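Local coordinates for protein endo-beta-1,2-glucanase (Talaromyces funiculosus, PDB 6IMV) that hydrolyses internal linkages of beta-1,2-glucans, as a fungal endo-beta-1,2-glucanase that defined a new glycoside hydrolase family, at residues A80-A91 with D165-F176. Sequence-based numbering, arbitrary orientation.
Sequences ASKESLQVMLYA and DNGELLWAVYAF. With BGC (beta-D-glucopyranose), chain D.
The helical segments 80-91 and 165-176 run nearly parallel, their axes 7.3 Å apart at the closest and 21° off parallel, and Ser84 lies across from Leu169. Small residues, Ala80, Ser84 and Ala172, are consistent with this closeness. The CB of Ala80 comes to 3.4 Å from Asp165 O, and Ser84 CB packs on the backbone of Glu168. Val87 is a knob among Leu169, Ala172, Val173 and Phe176. Its CG1, anti to the backbone N (chi1 165°), reaches 3.4 Å from Ala172 O. In return Leu169 fits among Ala80, Glu83, Ser84 and Val87. Farther along, the Phe176 ring turns its edge to Ala91 N.

At the N-terminal end the contact becomes polar. Ser81 OG donates to the anti lone pair of Asp165 OD2 at 2.7 Å and accepts a bond from Lys82 NZ, which also forms a salt bridge with Asp434. One bound beta-D-glucopyranose donates hydrogen bonds to Asp165, O4 to OD1 (2.6 Å) and O3 to OD2 (2.8 Å). Replacing Asp165 by an alanine is likely to leave both sugar hydroxyls and Ser81 OG without this acceptor. Such knobs-into-holes packing of parallel neighbours is consistent with inner helices of an (alpha/alpha)6 barrel, their N-terminal ends lining the substrate pocket.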
ATOM      1  N   ALA A  80      -2.655  -8.012   6.708  1.00 10.46           N
ATOM      2  CA  ALA A  80      -2.490  -6.757   7.447  1.00 10.70           C
ATOM      3  C   ALA A  80      -2.116  -5.608   6.497  1.00 10.95           C
ATOM      4  O   ALA A  80      -2.382  -4.450   6.792  1.00 11.14           O
ATOM      5  CB  ALA A  80      -1.478  -6.944   8.551  1.00 10.66           C
ATOM      6  N   SER A  81      -1.534  -5.949   5.344  1.00 11.16           N
ATOM      7  CA  SER A  81      -1.166  -4.997   4.294  1.00 11.16           C
ATOM      8  C   SER A  81      -2.414  -4.330   3.685  1.00 11.57           C
ATOM      9  O   SER A  81      -2.430  -3.108   3.475  1.00 11.73           O
ATOM     10  CB  SER A  81      -0.332  -5.691   3.244  1.00 10.88           C
ATOM     11  OG  SER A  81      -0.872  -6.976   2.950  1.00 10.48           O
ATOM     12  N   LYS A  82      -3.466  -5.112   3.421  1.00 11.63           N
ATOM     13  CA  LYS A  82      -4.728  -4.552   2.887  1.00 12.02           C
ATOM     14  C   LYS A  82      -5.480  -3.822   4.010  1.00 11.73           C
ATOM     15  O   LYS A  82      -6.068  -2.771   3.801  1.00 12.10           O
ATOM     16  CB  LYS A  82      -5.609  -5.639   2.257  1.00 12.77           C
ATOM     17  CG  LYS A  82      -4.945  -6.420   1.127  1.00 13.69           C
ATOM     18  CD  LYS A  82      -4.229  -7.675   1.579  1.00 13.97           C
ATOM     19  CE  LYS A  82      -3.253  -8.198   0.546  1.00 14.85           C
ATOM     20  NZ  LYS A  82      -2.185  -7.206   0.256  1.00 15.55           N
ATOM     21  N   GLU A  83      -5.436  -4.382   5.217  1.00 11.03           N
ATOM     22  CA  GLU A  83      -5.955  -3.716   6.411  1.00 10.94           C
ATOM     23  C   GLU A  83      -5.375  -2.301   6.538  1.00 10.62           C
ATOM     24  O   GLU A  83      -6.091  -1.382   6.868  1.00 10.89           O
ATOM     25  CB  GLU A  83      -5.631  -4.532   7.660  1.00 10.79           C
ATOM     26  CG  GLU A  83      -6.382  -5.843   7.740  1.00 10.74           C
ATOM     27  CD  GLU A  83      -7.869  -5.713   8.004  1.00 10.85           C
ATOM     28  OE1 GLU A  83      -8.235  -5.255   9.110  1.00 10.94           O
ATOM     29  OE2 GLU A  83      -8.660  -6.075   7.103  1.00 11.27           O
ATOM     30  N   SER A  84      -4.078  -2.148   6.259  1.00 10.63           N
ATOM     31  CA  SER A  84      -3.382  -0.865   6.380  1.00 10.82           C
ATOM     32  C   SER A  84      -3.987   0.167   5.418  1.00 10.78           C
ATOM     33  O   SER A  84      -4.139   1.328   5.799  1.00 11.16           O
ATOM     34  CB  SER A  84      -1.876  -1.025   6.206  1.00 10.63           C
ATOM     35  OG  SER A  84      -1.518  -1.047   4.841  1.00 10.65           O
ATOM     36  N   LEU A  85      -4.394  -0.267   4.214  1.00 10.96           N
ATOM     37  CA  LEU A  85      -4.969   0.634   3.211  1.00 11.16           C
ATOM     38  C   LEU A  85      -6.369   1.095   3.644  1.00 11.35           C
ATOM     39  O   LEU A  85      -6.712   2.268   3.486  1.00 11.26           O
ATOM     40  CB  LEU A  85      -4.989  -0.046   1.842  1.00 11.41           C
ATOM     41  CG  LEU A  85      -3.611  -0.304   1.224  1.00 11.74           C
ATOM     42  CD1 LEU A  85      -3.723  -1.149  -0.039  1.00 12.09           C
ATOM     43  CD2 LEU A  85      -2.884   1.000   0.921  1.00 11.98           C
ATOM     44  N   GLN A  86      -7.149   0.170   4.205  1.00 11.27           N
ATOM     45  CA  GLN A  86      -8.491   0.434   4.686  1.00 11.34           C
ATOM     46  C   GLN A  86      -8.427   1.377   5.897  1.00 11.57           C
ATOM     47  O   GLN A  86      -9.162   2.362   5.973  1.00 11.72           O
ATOM     48  CB  GLN A  86      -9.160  -0.897   5.030  1.00 11.31           C
ATOM     49  CG  GLN A  86     -10.585  -0.781   5.544  1.00 11.13           C
ATOM     50  CD  GLN A  86     -11.136  -2.125   5.955  1.00 11.03           C
ATOM     51  OE1 GLN A  86     -10.394  -3.072   6.195  1.00 10.39           O
ATOM     52  NE2 GLN A  86     -12.451  -2.212   6.050  1.00 10.87           N
ATOM     53  N   VAL A  87      -7.514   1.088   6.826  1.00 11.65           N
ATOM     54  CA  VAL A  87      -7.386   1.863   8.057  1.00 11.68           C
ATOM     55  C   VAL A  87      -6.921   3.289   7.728  1.00 12.27           C
ATOM     56  O   VAL A  87      -7.456   4.253   8.291  1.00 12.30           O
ATOM     57  CB  VAL A  87      -6.483   1.147   9.081  1.00 11.03           C
ATOM     58  CG1 VAL A  87      -6.044   2.068  10.214  1.00 10.80           C
ATOM     59  CG2 VAL A  87      -7.180  -0.086   9.642  1.00 10.75           C
ATOM     60  N   MET A  88      -5.956   3.424   6.813  1.00 12.81           N
ATOM     61  CA  MET A  88      -5.458   4.744   6.406  1.00 13.58           C
ATOM     62  C   MET A  88      -6.611   5.580   5.831  1.00 13.41           C
ATOM     63  O   MET A  88      -6.741   6.766   6.148  1.00 13.51           O
ATOM     64  CB  MET A  88      -4.330   4.623   5.371  1.00 14.34           C
ATOM     65  CG  MET A  88      -2.991   4.298   5.983  1.00 14.95           C
ATOM     66  SD  MET A  88      -1.628   4.351   4.786  1.00 17.43           S
ATOM     67  CE  MET A  88      -1.794   2.743   4.031  1.00 16.94           C
ATOM     68  N   LEU A  89      -7.445   4.963   4.986  1.00 13.28           N
ATOM     69  CA  LEU A  89      -8.616   5.636   4.407  1.00 13.93           C
ATOM     70  C   LEU A  89      -9.529   6.112   5.547  1.00 13.63           C
ATOM     71  O   LEU A  89     -10.001   7.251   5.530  1.00 13.15           O
ATOM     72  CB  LEU A  89      -9.333   4.661   3.473  1.00 14.78           C
ATOM     73  CG  LEU A  89     -10.538   5.160   2.677  1.00 15.67           C
ATOM     74  CD1 LEU A  89     -11.816   5.083   3.483  1.00 16.59           C
ATOM     75  CD2 LEU A  89     -10.349   6.553   2.115  1.00 16.31           C
ATOM     76  N   TYR A  90      -9.771   5.226   6.523  1.00 13.01           N
ATOM     77  CA  TYR A  90     -10.657   5.519   7.646  1.00 13.09           C
ATOM     78  C   TYR A  90     -10.083   6.625   8.543  1.00 13.29           C
ATOM     79  O   TYR A  90     -10.856   7.361   9.156  1.00 13.66           O
ATOM     80  CB  TYR A  90     -10.964   4.259   8.458  1.00 12.72           C
ATOM     81  CG  TYR A  90     -11.788   3.213   7.754  1.00 12.19           C
ATOM     82  CD1 TYR A  90     -12.590   3.508   6.664  1.00 11.89           C
ATOM     83  CD2 TYR A  90     -11.765   1.905   8.200  1.00 12.29           C
ATOM     84  CE1 TYR A  90     -13.328   2.521   6.029  1.00 12.09           C
ATOM     85  CE2 TYR A  90     -12.502   0.910   7.582  1.00 12.25           C
ATOM     86  CZ  TYR A  90     -13.296   1.218   6.497  1.00 11.87           C
ATOM     87  OH  TYR A  90     -14.005   0.228   5.895  1.00 11.38           O
ATOM     88  N   ALA A  91      -8.752   6.735   8.625  1.00 13.59           N
ATOM     89  CA  ALA A  91      -8.113   7.794   9.399  1.00 14.18           C
ATOM     90  C   ALA A  91      -8.496   9.156   8.807  1.00 15.30           C
ATOM     91  O   ALA A  91      -8.893  10.061   9.545  1.00 15.44           O
ATOM     92  CB  ALA A  91      -6.619   7.589   9.456  1.00 14.78           C
ATOM     93  N   ASP A 165       3.781  -6.901   6.451  1.00 12.12           N
ATOM     94  CA  ASP A 165       2.374  -6.533   6.383  1.00 12.21           C
ATOM     95  C   ASP A 165       1.949  -5.880   7.702  1.00 11.99           C
ATOM     96  O   ASP A 165       1.155  -4.948   7.708  1.00 11.57           O
ATOM     97  CB  ASP A 165       1.488  -7.743   6.092  1.00 12.59           C
ATOM     98  CG  ASP A 165       1.916  -8.522   4.870  1.00 12.70           C
ATOM     99  OD1 ASP A 165       2.981  -9.151   4.941  1.00 13.06           O
ATOM    100  OD2 ASP A 165       1.185  -8.487   3.867  1.00 13.33           O
ATOM    101  N   ASN A 166       2.469  -6.412   8.815  1.00 11.62           N
ATOM    102  CA  ASN A 166       2.108  -5.941  10.146  1.00 11.94           C
ATOM    103  C   ASN A 166       2.697  -4.544  10.385  1.00 11.72           C
ATOM    104  O   ASN A 166       2.040  -3.689  10.991  1.00 11.92           O
ATOM    105  CB  ASN A 166       2.476  -6.974  11.219  1.00 11.74           C
ATOM    106  CG  ASN A 166       1.426  -8.070  11.289  1.00 11.82           C
ATOM    107  OD1 ASN A 166       0.349  -7.859  11.838  1.00 11.25           O
ATOM    108  ND2 ASN A 166       1.701  -9.216  10.677  1.00 11.59           N
ATOM    109  N   GLY A 167       3.911  -4.304   9.882  1.00 11.70           N
ATOM    110  CA  GLY A 167       4.522  -2.970   9.965  1.00 11.78           C
ATOM    111  C   GLY A 167       3.626  -1.908   9.348  1.00 11.69           C
ATOM    112  O   GLY A 167       3.430  -0.820   9.916  1.00 11.92           O
ATOM    113  N   GLU A 168       3.057  -2.242   8.187  1.00 11.19           N
ATOM    114  CA  GLU A 168       2.143  -1.352   7.460  1.00 10.77           C
ATOM    115  C   GLU A 168       0.890  -1.074   8.301  1.00 10.68           C
ATOM    116  O   GLU A 168       0.490   0.080   8.436  1.00 10.30           O
ATOM    117  CB  GLU A 168       1.787  -1.936   6.093  1.00 10.58           C
ATOM    118  CG  GLU A 168       2.983  -2.023   5.159  1.00 10.54           C
ATOM    119  CD  GLU A 168       2.761  -2.781   3.861  1.00 10.52           C
ATOM    120  OE1 GLU A 168       1.832  -3.597   3.805  1.00 10.95           O
ATOM    121  OE2 GLU A 168       3.521  -2.549   2.914  1.00 10.50           O
ATOM    122  N   LEU A 169       0.287  -2.123   8.866  1.00 10.57           N
ATOM    123  CA  LEU A 169      -0.941  -1.982   9.639  1.00 11.06           C
ATOM    124  C   LEU A 169      -0.710  -1.115  10.884  1.00 11.50           C
ATOM    125  O   LEU A 169      -1.550  -0.277  11.229  1.00 12.24           O
ATOM    126  CB  LEU A 169      -1.454  -3.371  10.026  1.00 11.07           C
ATOM    127  CG  LEU A 169      -2.687  -3.405  10.934  1.00 11.04           C
ATOM    128  CD1 LEU A 169      -3.835  -2.584  10.368  1.00 11.19           C
ATOM    129  CD2 LEU A 169      -3.125  -4.838  11.166  1.00 10.80           C
ATOM    130  N   LEU A 170       0.413  -1.328  11.574  1.00 12.06           N
ATOM    131  CA  LEU A 170       0.627  -0.713  12.878  1.00 12.29           C
ATOM    132  C   LEU A 170       0.704   0.815  12.763  1.00 12.18           C
ATOM    133  O   LEU A 170       0.076   1.526  13.564  1.00 12.11           O
ATOM    134  CB  LEU A 170       1.877  -1.312  13.522  1.00 12.72           C
ATOM    135  CG  LEU A 170       1.670  -2.721  14.066  1.00 13.24           C
ATOM    136  CD1 LEU A 170       3.000  -3.405  14.334  1.00 13.85           C
ATOM    137  CD2 LEU A 170       0.808  -2.681  15.320  1.00 13.45           C
ATOM    138  N   TRP A 171       1.425   1.327  11.763  1.00 12.16           N
ATOM    139  CA  TRP A 171       1.531   2.787  11.583  1.00 12.17           C
ATOM    140  C   TRP A 171       0.204   3.348  11.051  1.00 11.93           C
ATOM    141  O   TRP A 171      -0.118   4.504  11.310  1.00 11.92           O
ATOM    142  CB  TRP A 171       2.738   3.165  10.713  1.00 12.04           C
ATOM    143  CG  TRP A 171       4.040   2.926  11.413  1.00 12.54           C
ATOM    144  CD1 TRP A 171       4.922   1.912  11.173  1.00 12.36           C
ATOM    145  CD2 TRP A 171       4.595   3.688  12.505  1.00 12.50           C
ATOM    146  NE1 TRP A 171       5.985   1.998  12.028  1.00 12.84           N
ATOM    147  CE2 TRP A 171       5.815   3.078  12.855  1.00 12.47           C
ATOM    148  CE3 TRP A 171       4.184   4.821  13.215  1.00 12.93           C
ATOM    149  CZ2 TRP A 171       6.629   3.560  13.876  1.00 12.90           C
ATOM    150  CZ3 TRP A 171       4.978   5.297  14.236  1.00 13.07           C
ATOM    151  CH2 TRP A 171       6.191   4.681  14.551  1.00 13.27           C
ATOM    152  N   ALA A 172      -0.579   2.531  10.335  1.00 11.89           N
ATOM    153  CA  ALA A 172      -1.902   2.975   9.880  1.00 12.15           C
ATOM    154  C   ALA A 172      -2.824   3.173  11.095  1.00 12.11           C
ATOM    155  O   ALA A 172      -3.540   4.169  11.191  1.00 11.96           O
ATOM    156  CB  ALA A 172      -2.481   2.005   8.881  1.00 12.19           C
ATOM    157  N   VAL A 173      -2.780   2.222  12.031  1.00 12.29           N
ATOM    158  CA  VAL A 173      -3.574   2.279  13.264  1.00 12.36           C
ATOM    159  C   VAL A 173      -3.114   3.468  14.118  1.00 12.48           C
ATOM    160  O   VAL A 173      -3.934   4.155  14.712  1.00 12.70           O
ATOM    161  CB  VAL A 173      -3.531   0.944  14.031  1.00 12.30           C
ATOM    162  CG1 VAL A 173      -4.071   1.077  15.452  1.00 12.52           C
ATOM    163  CG2 VAL A 173      -4.284  -0.146  13.281  1.00 12.13           C
ATOM    164  N   TYR A 174      -1.798   3.686  14.170  1.00 13.04           N
ATOM    165  CA  TYR A 174      -1.172   4.822  14.862  1.00 13.30           C
ATOM    166  C   TYR A 174      -1.788   6.132  14.341  1.00 13.95           C
ATOM    167  O   TYR A 174      -2.236   6.978  15.136  1.00 14.70           O
ATOM    168  CB  TYR A 174       0.342   4.729  14.655  1.00 13.14           C
ATOM    169  CG  TYR A 174       1.226   5.614  15.497  1.00 13.30           C
ATOM    170  CD1 TYR A 174       1.753   5.160  16.698  1.00 13.08           C
ATOM    171  CD2 TYR A 174       1.636   6.857  15.043  1.00 13.22           C
ATOM    172  CE1 TYR A 174       2.625   5.936  17.447  1.00 13.00           C
ATOM    173  CE2 TYR A 174       2.508   7.647  15.780  1.00 13.54           C
ATOM    174  CZ  TYR A 174       2.999   7.189  16.990  1.00 13.25           C
ATOM    175  OH  TYR A 174       3.861   7.963  17.715  1.00 14.12           O
ATOM    176  N   ALA A 175      -1.861   6.269  13.011  1.00 13.62           N
ATOM    177  CA  ALA A 175      -2.503   7.427  12.345  1.00 13.83           C
ATOM    178  C   ALA A 175      -3.983   7.543  12.731  1.00 13.72           C
ATOM    179  O   ALA A 175      -4.462   8.638  13.060  1.00 13.77           O
ATOM    180  CB  ALA A 175      -2.365   7.317  10.851  1.00 13.55           C
ATOM    181  N   PHE A 176      -4.707   6.422  12.642  1.00 13.89           N
ATOM    182  CA  PHE A 176      -6.143   6.411  12.873  1.00 14.02           C
ATOM    183  C   PHE A 176      -6.447   6.909  14.289  1.00 14.38           C
ATOM    184  O   PHE A 176      -7.392   7.674  14.490  1.00 14.91           O
ATOM    185  CB  PHE A 176      -6.743   5.018  12.676  1.00 13.92           C
ATOM    186  CG  PHE A 176      -8.200   4.959  13.041  1.00 14.03           C
ATOM    187  CD1 PHE A 176      -9.171   5.345  12.132  1.00 14.31           C
ATOM    188  CD2 PHE A 176      -8.596   4.569  14.312  1.00 14.58           C
ATOM    189  CE1 PHE A 176     -10.513   5.320  12.482  1.00 14.48           C
ATOM    190  CE2 PHE A 176      -9.937   4.545  14.659  1.00 14.19           C
ATOM    191  CZ  PHE A 176     -10.894   4.910  13.741  1.00 14.58           C
TER
HETATM  192  C2  BGC D   2       4.570  -9.393   0.604  1.00 17.05           C
HETATM  193  C3  BGC D   2       3.700  -9.682   1.823  1.00 17.00           C
HETATM  194  C4  BGC D   2       3.937 -11.107   2.309  1.00 16.65           C
HETATM  195  C5  BGC D   2       5.430 -11.281   2.587  1.00 17.02           C
HETATM  196  C6  BGC D   2       5.847 -12.658   3.054  1.00 16.85           C
HETATM  197  C1  BGC D   2       6.024  -9.692   0.929  1.00 16.78           C
HETATM  198  O2  BGC D   2       4.500  -8.014   0.267  1.00 17.55           O
HETATM  199  O3  BGC D   2       2.318  -9.518   1.523  1.00 16.79           O
HETATM  200  O4  BGC D   2       3.193 -11.327   3.497  1.00 16.26           O
HETATM  201  O5  BGC D   2       6.177 -11.015   1.408  1.00 17.18           O
HETATM  202  O6  BGC D   2       5.486 -13.603   2.073  1.00 17.90           O